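Local structure of diphosphomevalonate decarboxylase, putative (Trypanosoma brucei, 2HKE) at residues A[139-142]-A[147-150]; A[205-208]-A[212-215]; A[302-307]-A[330-335]. The protein probably catalyses the ATP-dependent decarboxylation of (R)-5-diphosphomevalonate to isopentenyl diphosphate, the building block that leads on to isoprenoids and sterols. The protein carries 1 engineered substitution. All blocks are in the same frame, centred on the assembly; numbering follows the deposited sequence.

Contact 1 (A[139-142]-A[147-150]); sequences LARL and ACRS
The methyls of Ala-140 and Ala-147 pass side by side, CB atoms 3.9 Å apart, each reaching the other residue's main chain. Ala-140 CB lies 3.8 Å from Ala-147 O and 4.0 Å from Cys-148 N, so it sits against the peptide group that joins those two residues. In return, Ala-147 CB comes within 3.7 Å of Ala-140 O. A side chain of one carbon lets each alanine lie directly on the other's backbone; the nearest alpha carbons, Arg-141 CA and Cys-148 CA, are 4.7 Å apart.

Next to the alanines, the CB atoms of Arg-141 and Cys-148 lie alongside one another, 3.7 Å apart, neither bond aimed at the other segment. Arg-141 CG follows at 4.1 Å from Cys-148 CB. The arginine therefore touches with its aliphatic root alone. Its CG stands opposite the backbone N (chi1 -164°), and a bend at chi3 (72°) carries the guanidinium away from the 147-150 segment. There NH1 bonds to Cys-169 O and NH2 to Leu-29 O, so this buried charged group is held by main-chain carbonyls. Cysteine is compact enough to enter here, and it also touches Trp-158 of strand 155-159, as does Arg-141.

Ser-137 OG, one turn back on the helix, binds Cys-148 O and adds a polar tie to an otherwise van der Waals junction. Ala-140 and Ala-147 both also touch helix 114-130. The arrangement is a tight return of the chain, in which a short helix-like turn folds back on helix 136-143 before entering strand 155-159, within the S5-like alpha/beta N-terminal domain found across the GHMP superfamily.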
ATOM      1  N   LEU A 139       4.015   5.575 -15.012  1.00 21.45           N
ATOM      2  CA  LEU A 139       3.684   6.975 -14.701  1.00 21.03           C
ATOM      3  C   LEU A 139       3.384   7.167 -13.216  1.00 19.65           C
ATOM      4  O   LEU A 139       3.775   8.162 -12.620  1.00 20.14           O
ATOM      5  CB  LEU A 139       2.489   7.404 -15.543  1.00 20.91           C
ATOM      6  CG  LEU A 139       2.221   8.880 -15.475  1.00 22.26           C
ATOM      7  CD1 LEU A 139       3.361   9.676 -16.039  1.00 24.43           C
ATOM      8  CD2 LEU A 139       0.873   9.199 -16.175  1.00 22.88           C
ATOM      9  N   ALA A 140       2.668   6.218 -12.625  1.00 19.07           N
ATOM     10  CA  ALA A 140       2.336   6.247 -11.203  1.00 18.75           C
ATOM     11  C   ALA A 140       3.626   6.278 -10.360  1.00 18.11           C
ATOM     12  O   ALA A 140       3.688   7.002  -9.390  1.00 17.31           O
ATOM     13  CB  ALA A 140       1.494   5.037 -10.845  1.00 17.83           C
ATOM     14  N   ARG A 141       4.648   5.536 -10.806  1.00 17.73           N
ATOM     15  CA  ARG A 141       5.960   5.422 -10.130  1.00 18.05           C
ATOM     16  C   ARG A 141       6.610   6.766  -9.954  1.00 17.63           C
ATOM     17  O   ARG A 141       7.212   7.052  -8.911  1.00 18.93           O
ATOM     18  CB  ARG A 141       6.876   4.527 -10.975  1.00 17.60           C
ATOM     19  CG  ARG A 141       8.081   4.036 -10.232  1.00 18.62           C
ATOM     20  CD  ARG A 141       9.163   3.532 -11.150  1.00 17.30           C
ATOM     21  NE  ARG A 141       9.803   4.631 -11.853  1.00 16.96           N
ATOM     22  CZ  ARG A 141       9.943   4.759 -13.158  1.00 18.81           C
ATOM     23  NH1 ARG A 141       9.567   3.800 -14.003  1.00 20.82           N
ATOM     24  NH2 ARG A 141      10.595   5.790 -13.632  1.00 21.09           N
ATOM     25  N   LEU A 142       6.453   7.626 -10.967  1.00 18.60           N
ATOM     26  CA  LEU A 142       6.962   9.003 -10.896  1.00 18.60           C
ATOM     27  C   LEU A 142       6.358   9.841  -9.761  1.00 19.66           C
ATOM     28  O   LEU A 142       6.955  10.819  -9.322  1.00 22.87           O
ATOM     29  CB  LEU A 142       6.732   9.729 -12.228  1.00 17.71           C
ATOM     30  CG  LEU A 142       7.625   9.196 -13.352  1.00 18.04           C
ATOM     31  CD1 LEU A 142       7.218   9.885 -14.681  1.00 19.71           C
ATOM     32  CD2 LEU A 142       9.156   9.343 -13.116  1.00 19.87           C
ATOM     33  N   ALA A 147       2.892   3.598  -5.564  1.00 18.66           N
ATOM     34  CA  ALA A 147       1.723   3.742  -6.466  1.00 18.70           C
ATOM     35  C   ALA A 147       1.827   2.822  -7.655  1.00 19.16           C
ATOM     36  O   ALA A 147       0.818   2.370  -8.210  1.00 19.86           O
ATOM     37  CB  ALA A 147       1.524   5.214  -6.942  1.00 18.91           C
ATOM     38  N   CYS A 148       3.038   2.577  -8.104  1.00 19.04           N
ATOM     39  CA  CYS A 148       3.211   1.747  -9.255  1.00 19.51           C
ATOM     40  C   CYS A 148       2.677   0.313  -9.079  1.00 19.12           C
ATOM     41  O   CYS A 148       2.287  -0.344 -10.092  1.00 20.03           O
ATOM     42  CB  CYS A 148       4.682   1.812  -9.687  1.00 19.65           C
ATOM     43  SG  CYS A 148       5.758   0.561  -9.055  1.00 21.00           S
ATOM     44  N   ARG A 149       2.517  -0.156  -7.836  1.00 18.53           N
ATOM     45  CA  ARG A 149       2.038  -1.510  -7.633  1.00 19.50           C
ATOM     46  C   ARG A 149       0.514  -1.621  -7.545  1.00 19.52           C
ATOM     47  O   ARG A 149      -0.011  -2.722  -7.542  1.00 18.68           O
ATOM     48  CB  ARG A 149       2.678  -2.139  -6.405  1.00 20.77           C
ATOM     49  CG  ARG A 149       4.243  -2.213  -6.444  1.00 19.07           C
ATOM     50  CD  ARG A 149       4.723  -3.003  -5.225  1.00 19.44           C
ATOM     51  NE  ARG A 149       4.135  -2.428  -3.994  1.00 18.40           N
ATOM     52  CZ  ARG A 149       4.739  -1.633  -3.131  1.00 20.60           C
ATOM     53  NH1 ARG A 149       6.027  -1.335  -3.258  1.00 21.25           N
ATOM     54  NH2 ARG A 149       4.035  -1.116  -2.135  1.00 19.48           N
ATOM     55  N   SER A 150      -0.183  -0.482  -7.454  1.00 19.78           N
ATOM     56  CA  SER A 150      -1.632  -0.479  -7.417  1.00 20.99           C
ATOM     57  C   SER A 150      -2.277  -0.603  -8.828  1.00 21.44           C
ATOM     58  O   SER A 150      -3.534  -0.630  -8.937  1.00 22.69           O
ATOM     59  CB  SER A 150      -2.139   0.704  -6.604  1.00 21.13           C
ATOM     60  OG  SER A 150      -2.077   0.422  -5.216  1.00 21.64           O
TER

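Contact 2 (A[205-208]-A[212-215]); sequences QSLK and LMKK
Helix 199-209 comes up against the beginning of helix 213-234 across a short connection, with Leu-207 CA and Met-213 CA 6.1 Å apart as the nearest pair of alpha carbons.

One side chain, that of Met-213, does nearly all the bridging. Its CB points toward the first helix, and CG comes to 3.5 Å from Ser-206 O and 4.0 Å from Ser-206 C, settling against that carbonyl. Beyond CG the chain folds twice in the same sense (chi2 -71°, chi3 -75°), which brings the methyl CE round to the flank of Leu-207. There CE lies 3.8 Å from Leu-207 CD1 and 4.1 Å from Leu-207 CA, the two side chains crossing at about a right angle. The flexible, unbranched methionine suits this corner: it can curl along the helix surface and touch both backbone and side chain. Leu-207 offers one methyl, CD1, to meet CE. Ser-206, by contrast, offers its carbonyl here and turns its hydroxyl to Thr-258 OG1 and Trp-20 NE1.

The neighbouring helix 237-256 covers the corner: its Ile-254 touches Ser-206, Leu-212 and Met-213. On the side of Leu-207, Thr-33 of a loop closes in; the corner thus lies between helix 237-256 and the N-terminal part of the chain that carries Trp-20 and Thr-33.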
ATOM      1  N   GLN A 205      17.919   8.215   4.251  1.00 22.51           N
ATOM      2  CA  GLN A 205      18.750   8.284   5.453  1.00 22.23           C
ATOM      3  C   GLN A 205      19.163   6.880   5.870  1.00 21.92           C
ATOM      4  O   GLN A 205      20.303   6.626   6.225  1.00 20.84           O
ATOM      5  CB  GLN A 205      18.008   9.036   6.549  1.00 24.23           C
ATOM      6  CG  GLN A 205      18.910   9.555   7.666  1.00 26.67           C
ATOM      7  CD  GLN A 205      19.923  10.627   7.234  1.00 33.29           C
ATOM      8  OE1 GLN A 205      19.823  11.221   6.139  1.00 36.83           O
ATOM      9  NE2 GLN A 205      20.916  10.888   8.116  1.00 33.82           N
ATOM     10  N   SER A 206      18.240   5.918   5.778  1.00 21.53           N
ATOM     11  CA  SER A 206      18.588   4.500   6.025  1.00 21.04           C
ATOM     12  C   SER A 206      19.632   4.000   5.064  1.00 21.29           C
ATOM     13  O   SER A 206      20.538   3.332   5.440  1.00 21.12           O
ATOM     14  CB  SER A 206      17.342   3.590   5.944  1.00 20.94           C
ATOM     15  OG  SER A 206      16.396   3.908   6.934  1.00 19.99           O
ATOM     16  N   LEU A 207      19.506   4.326   3.791  1.00 23.28           N
ATOM     17  CA  LEU A 207      20.429   3.849   2.821  1.00 24.37           C
ATOM     18  C   LEU A 207      21.800   4.397   3.107  1.00 25.31           C
ATOM     19  O   LEU A 207      22.769   3.677   2.927  1.00 25.94           O
ATOM     20  CB  LEU A 207      19.995   4.239   1.410  1.00 24.02           C
ATOM     21  CG  LEU A 207      20.717   3.626   0.235  1.00 24.61           C
ATOM     22  CD1 LEU A 207      20.743   2.083   0.237  1.00 22.82           C
ATOM     23  CD2 LEU A 207      19.954   4.157  -1.040  1.00 25.39           C
ATOM     24  N   LYS A 208      21.861   5.652   3.556  1.00 26.45           N
ATOM     25  CA  LYS A 208      23.128   6.315   3.894  1.00 27.29           C
ATOM     26  C   LYS A 208      23.790   5.766   5.172  1.00 27.93           C
ATOM     27  O   LYS A 208      25.015   5.715   5.247  1.00 28.45           O
ATOM     28  CB  LYS A 208      22.878   7.810   4.079  1.00 28.33           C
ATOM     29  CG  LYS A 208      24.121   8.706   4.157  1.00 29.25           C
ATOM     30  CD  LYS A 208      23.729  10.096   4.599  1.00 31.63           C
ATOM     31  CE  LYS A 208      24.912  11.085   4.552  1.00 35.80           C
ATOM     32  NZ  LYS A 208      24.457  12.484   4.897  1.00 40.05           N
ATOM     33  N   LEU A 212      22.559  -2.180   7.998  1.00 26.19           N
ATOM     34  CA  LEU A 212      21.851  -3.383   7.535  1.00 25.86           C
ATOM     35  C   LEU A 212      21.432  -3.404   6.057  1.00 24.22           C
ATOM     36  O   LEU A 212      21.019  -4.446   5.523  1.00 23.60           O
ATOM     37  CB  LEU A 212      20.620  -3.600   8.415  1.00 26.77           C
ATOM     38  CG  LEU A 212      20.935  -3.649   9.913  1.00 28.39           C
ATOM     39  CD1 LEU A 212      19.662  -3.792  10.678  1.00 29.34           C
ATOM     40  CD2 LEU A 212      21.933  -4.757  10.217  1.00 30.23           C
ATOM     41  N   MET A 213      21.538  -2.263   5.394  1.00 23.69           N
ATOM     42  CA  MET A 213      21.034  -2.103   4.035  1.00 22.75           C
ATOM     43  C   MET A 213      21.845  -2.844   2.967  1.00 23.01           C
ATOM     44  O   MET A 213      21.284  -3.395   2.034  1.00 22.79           O
ATOM     45  CB  MET A 213      20.888  -0.620   3.702  1.00 22.57           C
ATOM     46  CG  MET A 213      19.753   0.017   4.480  1.00 22.31           C
ATOM     47  SD  MET A 213      18.171  -0.519   3.906  1.00 27.10           S
ATOM     48  CE  MET A 213      18.116   0.464   2.379  1.00 26.93           C
ATOM     49  N   LYS A 214      23.176  -2.893   3.102  1.00 22.51           N
ATOM     50  CA  LYS A 214      23.981  -3.555   2.094  1.00 22.88           C
ATOM     51  C   LYS A 214      23.627  -5.011   1.830  1.00 21.79           C
ATOM     52  O   LYS A 214      23.509  -5.442   0.650  1.00 21.99           O
ATOM     53  CB  LYS A 214      25.467  -3.462   2.494  1.00 23.55           C
ATOM     54  CG  LYS A 214      26.458  -3.966   1.429  1.00 23.77           C
ATOM     55  CD  LYS A 214      27.872  -3.917   2.021  1.00 25.07           C
ATOM     56  CE  LYS A 214      28.901  -4.514   1.117  1.00 28.80           C
ATOM     57  NZ  LYS A 214      29.148  -3.604  -0.051  1.00 31.54           N
ATOM     58  N   LYS A 215      23.523  -5.786   2.916  1.00 21.71           N
ATOM     59  CA  LYS A 215      23.221  -7.198   2.849  1.00 22.38           C
ATOM     60  C   LYS A 215      21.761  -7.371   2.428  1.00 21.41           C
ATOM     61  O   LYS A 215      21.444  -8.288   1.691  1.00 21.90           O
ATOM     62  CB  LYS A 215      23.429  -7.905   4.183  1.00 23.13           C
ATOM     63  CG  LYS A 215      23.214  -9.397   4.079  1.00 23.45           C
ATOM     64  CD  LYS A 215      23.687 -10.145   5.342  1.00 26.06           C
ATOM     65  CE  LYS A 215      22.504 -10.683   6.139  1.00 31.42           C
ATOM     66  NZ  LYS A 215      22.135  -9.832   7.244  1.00 30.47           N
TER

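Contact 3 (A[302-307]-A[330-335]); sequences VLKEDL and RELLEK
Leu-332 reaches from helix 330-338 into the angle between Lys-304 and Leu-307. Its CB points at the opposing segment, and CG, set anti to the backbone N (chi1 -167°), approaches Leu-307 CD2 at 4.1 Å. From there the two methyls part company. CD1 goes to the lysine, lying 4.0 Å from Lys-304 CG and 4.1 Å from Lys-304 CE, slanting across its extended aliphatic chain. CD2 meets Leu-307 CD1 at 3.8 Å and also comes to 4.2 Å from Lys-304 CE. The forked leucine thus serves two neighbours at once.

These residues join the end of strand 298-303 and the start of helix 307-317 to helix 330-338 in the GHMP-type C-terminal domain, where helices pack beside a five-stranded mixed sheet. Gln-361 of strand 358-363 touches both leucines from the sheet.

Lysine suits this exposed edge of the contact because its methylenes cover Leu-332 while NZ continues to a salt bridge with Asp-329 OD2. The other oxygen of that carboxylate, OD1, accepts a hydrogen bond from Leu-332 N. Lys-335 NZ lies 6.6 Å from Lys-304 NZ, a like-charge pair that Asp-329 may partly offset.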
ATOM      1  N   VAL A 302      -4.207 -13.473   6.761  1.00 17.45           N
ATOM      2  CA  VAL A 302      -4.805 -14.638   7.385  1.00 17.74           C
ATOM      3  C   VAL A 302      -5.658 -15.320   6.334  1.00 17.94           C
ATOM      4  O   VAL A 302      -6.159 -14.654   5.437  1.00 19.04           O
ATOM      5  CB  VAL A 302      -5.687 -14.199   8.595  1.00 17.56           C
ATOM      6  CG1 VAL A 302      -6.851 -13.308   8.145  1.00 17.59           C
ATOM      7  CG2 VAL A 302      -6.192 -15.418   9.401  1.00 17.47           C
ATOM      8  N   LEU A 303      -5.775 -16.639   6.380  1.00 19.08           N
ATOM      9  CA  LEU A 303      -6.738 -17.310   5.482  1.00 18.94           C
ATOM     10  C   LEU A 303      -8.148 -17.106   5.981  1.00 19.49           C
ATOM     11  O   LEU A 303      -8.375 -17.036   7.180  1.00 20.03           O
ATOM     12  CB  LEU A 303      -6.434 -18.787   5.398  1.00 17.59           C
ATOM     13  CG  LEU A 303      -5.069 -19.120   4.777  1.00 20.12           C
ATOM     14  CD1 LEU A 303      -4.869 -20.668   4.567  1.00 23.64           C
ATOM     15  CD2 LEU A 303      -4.777 -18.344   3.469  1.00 20.30           C
ATOM     16  N   LYS A 304      -9.110 -17.058   5.051  1.00 21.49           N
ATOM     17  CA  LYS A 304     -10.525 -16.864   5.392  1.00 23.22           C
ATOM     18  C   LYS A 304     -11.048 -17.760   6.511  1.00 22.45           C
ATOM     19  O   LYS A 304     -11.698 -17.289   7.441  1.00 22.04           O
ATOM     20  CB  LYS A 304     -11.359 -17.047   4.122  1.00 24.63           C
ATOM     21  CG  LYS A 304     -12.704 -16.404   4.212  1.00 26.67           C
ATOM     22  CD  LYS A 304     -13.423 -16.279   2.861  1.00 28.57           C
ATOM     23  CE  LYS A 304     -14.750 -15.553   3.176  1.00 32.51           C
ATOM     24  NZ  LYS A 304     -15.886 -15.532   2.123  1.00 34.83           N
ATOM     25  N   GLU A 305     -10.785 -19.056   6.415  1.00 22.38           N
ATOM     26  CA  GLU A 305     -11.174 -20.046   7.451  1.00 24.14           C
ATOM     27  C   GLU A 305     -10.702 -19.671   8.866  1.00 22.51           C
ATOM     28  O   GLU A 305     -11.369 -19.966   9.879  1.00 21.52           O
ATOM     29  CB  GLU A 305     -10.704 -21.456   7.054  1.00 25.94           C
ATOM     30  CG  GLU A 305      -9.205 -21.611   6.995  1.00 30.16           C
ATOM     31  CD  GLU A 305      -8.740 -22.802   6.125  1.00 32.18           C
ATOM     32  OE1 GLU A 305      -9.142 -23.972   6.439  1.00 40.55           O
ATOM     33  OE2 GLU A 305      -8.018 -22.547   5.109  1.00 39.41           O
ATOM     34  N   ASP A 306      -9.548 -19.006   8.941  1.00 21.30           N
ATOM     35  CA  ASP A 306      -8.920 -18.705  10.208  1.00 21.16           C
ATOM     36  C   ASP A 306      -9.270 -17.308  10.700  1.00 20.47           C
ATOM     37  O   ASP A 306      -8.949 -16.962  11.824  1.00 20.23           O
ATOM     38  CB  ASP A 306      -7.406 -18.799  10.061  1.00 21.02           C
ATOM     39  CG  ASP A 306      -6.911 -20.244   9.952  1.00 24.39           C
ATOM     40  OD1 ASP A 306      -7.587 -21.135  10.511  1.00 25.73           O
ATOM     41  OD2 ASP A 306      -5.853 -20.496   9.317  1.00 26.43           O
ATOM     42  N   LEU A 307      -9.931 -16.513   9.885  1.00 19.80           N
ATOM     43  CA  LEU A 307     -10.063 -15.100  10.177  1.00 18.74           C
ATOM     44  C   LEU A 307     -10.974 -14.866  11.388  1.00 19.23           C
ATOM     45  O   LEU A 307     -10.652 -14.021  12.203  1.00 19.13           O
ATOM     46  CB  LEU A 307     -10.525 -14.322   8.953  1.00 19.69           C
ATOM     47  CG  LEU A 307     -10.616 -12.786   9.106  1.00 19.84           C
ATOM     48  CD1 LEU A 307     -10.299 -12.066   7.772  1.00 19.01           C
ATOM     49  CD2 LEU A 307     -11.904 -12.268   9.740  1.00 18.37           C
ATOM     50  N   ARG A 330     -19.277  -8.949   4.244  1.00 29.84           N
ATOM     51  CA  ARG A 330     -20.297  -8.896   5.284  1.00 29.65           C
ATOM     52  C   ARG A 330     -20.504 -10.264   5.925  1.00 30.00           C
ATOM     53  O   ARG A 330     -20.730 -10.325   7.151  1.00 30.35           O
ATOM     54  CB  ARG A 330     -21.618  -8.378   4.712  1.00 31.12           C
ATOM     55  N   GLU A 331     -20.529 -11.295   5.149  1.00 30.71           N
ATOM     56  CA  GLU A 331     -20.763 -12.610   5.672  1.00 31.42           C
ATOM     57  C   GLU A 331     -19.641 -13.004   6.638  1.00 31.61           C
ATOM     58  O   GLU A 331     -19.860 -13.688   7.644  1.00 30.07           O
ATOM     59  CB  GLU A 331     -20.843 -13.605   4.519  1.00 33.90           C
ATOM     60  CG  GLU A 331     -21.921 -13.319   3.500  1.00 39.11           C
ATOM     61  CD  GLU A 331     -23.276 -13.013   4.100  1.00 45.91           C
ATOM     62  OE1 GLU A 331     -23.827 -13.895   4.829  1.00 51.98           O
ATOM     63  OE2 GLU A 331     -23.792 -11.882   3.841  1.00 50.16           O
ATOM     64  N   LEU A 332     -18.424 -12.581   6.324  1.00 29.95           N
ATOM     65  CA  LEU A 332     -17.307 -12.917   7.140  1.00 28.68           C
ATOM     66  C   LEU A 332     -17.417 -12.172   8.484  1.00 27.09           C
ATOM     67  O   LEU A 332     -17.116 -12.697   9.553  1.00 26.73           O
ATOM     68  CB  LEU A 332     -16.038 -12.536   6.363  1.00 28.29           C
ATOM     69  CG  LEU A 332     -14.766 -13.079   6.896  1.00 28.20           C
ATOM     70  CD1 LEU A 332     -14.812 -14.626   7.166  1.00 27.27           C
ATOM     71  CD2 LEU A 332     -13.603 -12.633   5.917  1.00 27.91           C
ATOM     72  N   LEU A 333     -17.850 -10.932   8.428  1.00 26.25           N
ATOM     73  CA  LEU A 333     -18.110 -10.167   9.628  1.00 27.20           C
ATOM     74  C   LEU A 333     -19.159 -10.846  10.539  1.00 27.05           C
ATOM     75  O   LEU A 333     -19.038 -10.901  11.781  1.00 25.86           O
ATOM     76  CB  LEU A 333     -18.550  -8.750   9.247  1.00 27.93           C
ATOM     77  CG  LEU A 333     -18.924  -7.900  10.467  1.00 27.75           C
ATOM     78  CD1 LEU A 333     -17.745  -7.774  11.460  1.00 28.97           C
ATOM     79  CD2 LEU A 333     -19.416  -6.553  10.017  1.00 29.15           C
ATOM     80  N   GLU A 334     -20.208 -11.365   9.924  1.00 28.60           N
ATOM     81  CA  GLU A 334     -21.216 -12.032  10.700  1.00 28.39           C
ATOM     82  C   GLU A 334     -20.637 -13.276  11.378  1.00 27.67           C
ATOM     83  O   GLU A 334     -20.987 -13.586  12.501  1.00 26.88           O
ATOM     84  CB  GLU A 334     -22.409 -12.388   9.844  1.00 30.13           C
ATOM     85  CG  GLU A 334     -23.581 -12.875  10.739  1.00 33.42           C
ATOM     86  CD  GLU A 334     -23.851 -11.923  11.929  1.00 39.88           C
ATOM     87  OE1 GLU A 334     -24.156 -10.728  11.670  1.00 41.17           O
ATOM     88  OE2 GLU A 334     -23.711 -12.375  13.092  1.00 41.60           O
ATOM     89  N   LYS A 335     -19.708 -13.952  10.708  1.00 26.39           N
ATOM     90  CA  LYS A 335     -19.028 -15.089  11.318  1.00 26.66           C
ATOM     91  C   LYS A 335     -18.156 -14.682  12.519  1.00 25.55           C
ATOM     92  O   LYS A 335     -18.081 -15.403  13.482  1.00 24.16           O
ATOM     93  CB  LYS A 335     -18.212 -15.847  10.295  1.00 26.14           C
ATOM     94  CG  LYS A 335     -19.072 -16.684   9.379  1.00 28.50           C
ATOM     95  CD  LYS A 335     -18.219 -17.464   8.394  1.00 30.62           C
ATOM     96  CE  LYS A 335     -18.718 -18.898   8.203  1.00 35.63           C
ATOM     97  NZ  LYS A 335     -18.217 -19.495   6.880  1.00 34.96           N
TER

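Contact 1 belongs to the N-terminal family region, contacts 2 and 3 to the C-terminal one, and none touches another. Contact 1 is the most central, its centre about 11 Å from that of the chain, against about 22 Å for each of the others. Contacts 2 and 3 lie on opposite sides of the chain's centre, about 39 Å apart between centres. Contact 2 is nearer to contact 1, about 13 Å between nearest atoms, than contact 3 is, at about 17 Å. Judging from other GHMP enzymes, the substrates probably bind in the cleft between the two domains; contact 2, through Trp-20 and Thr-33, has neighbours from both family regions.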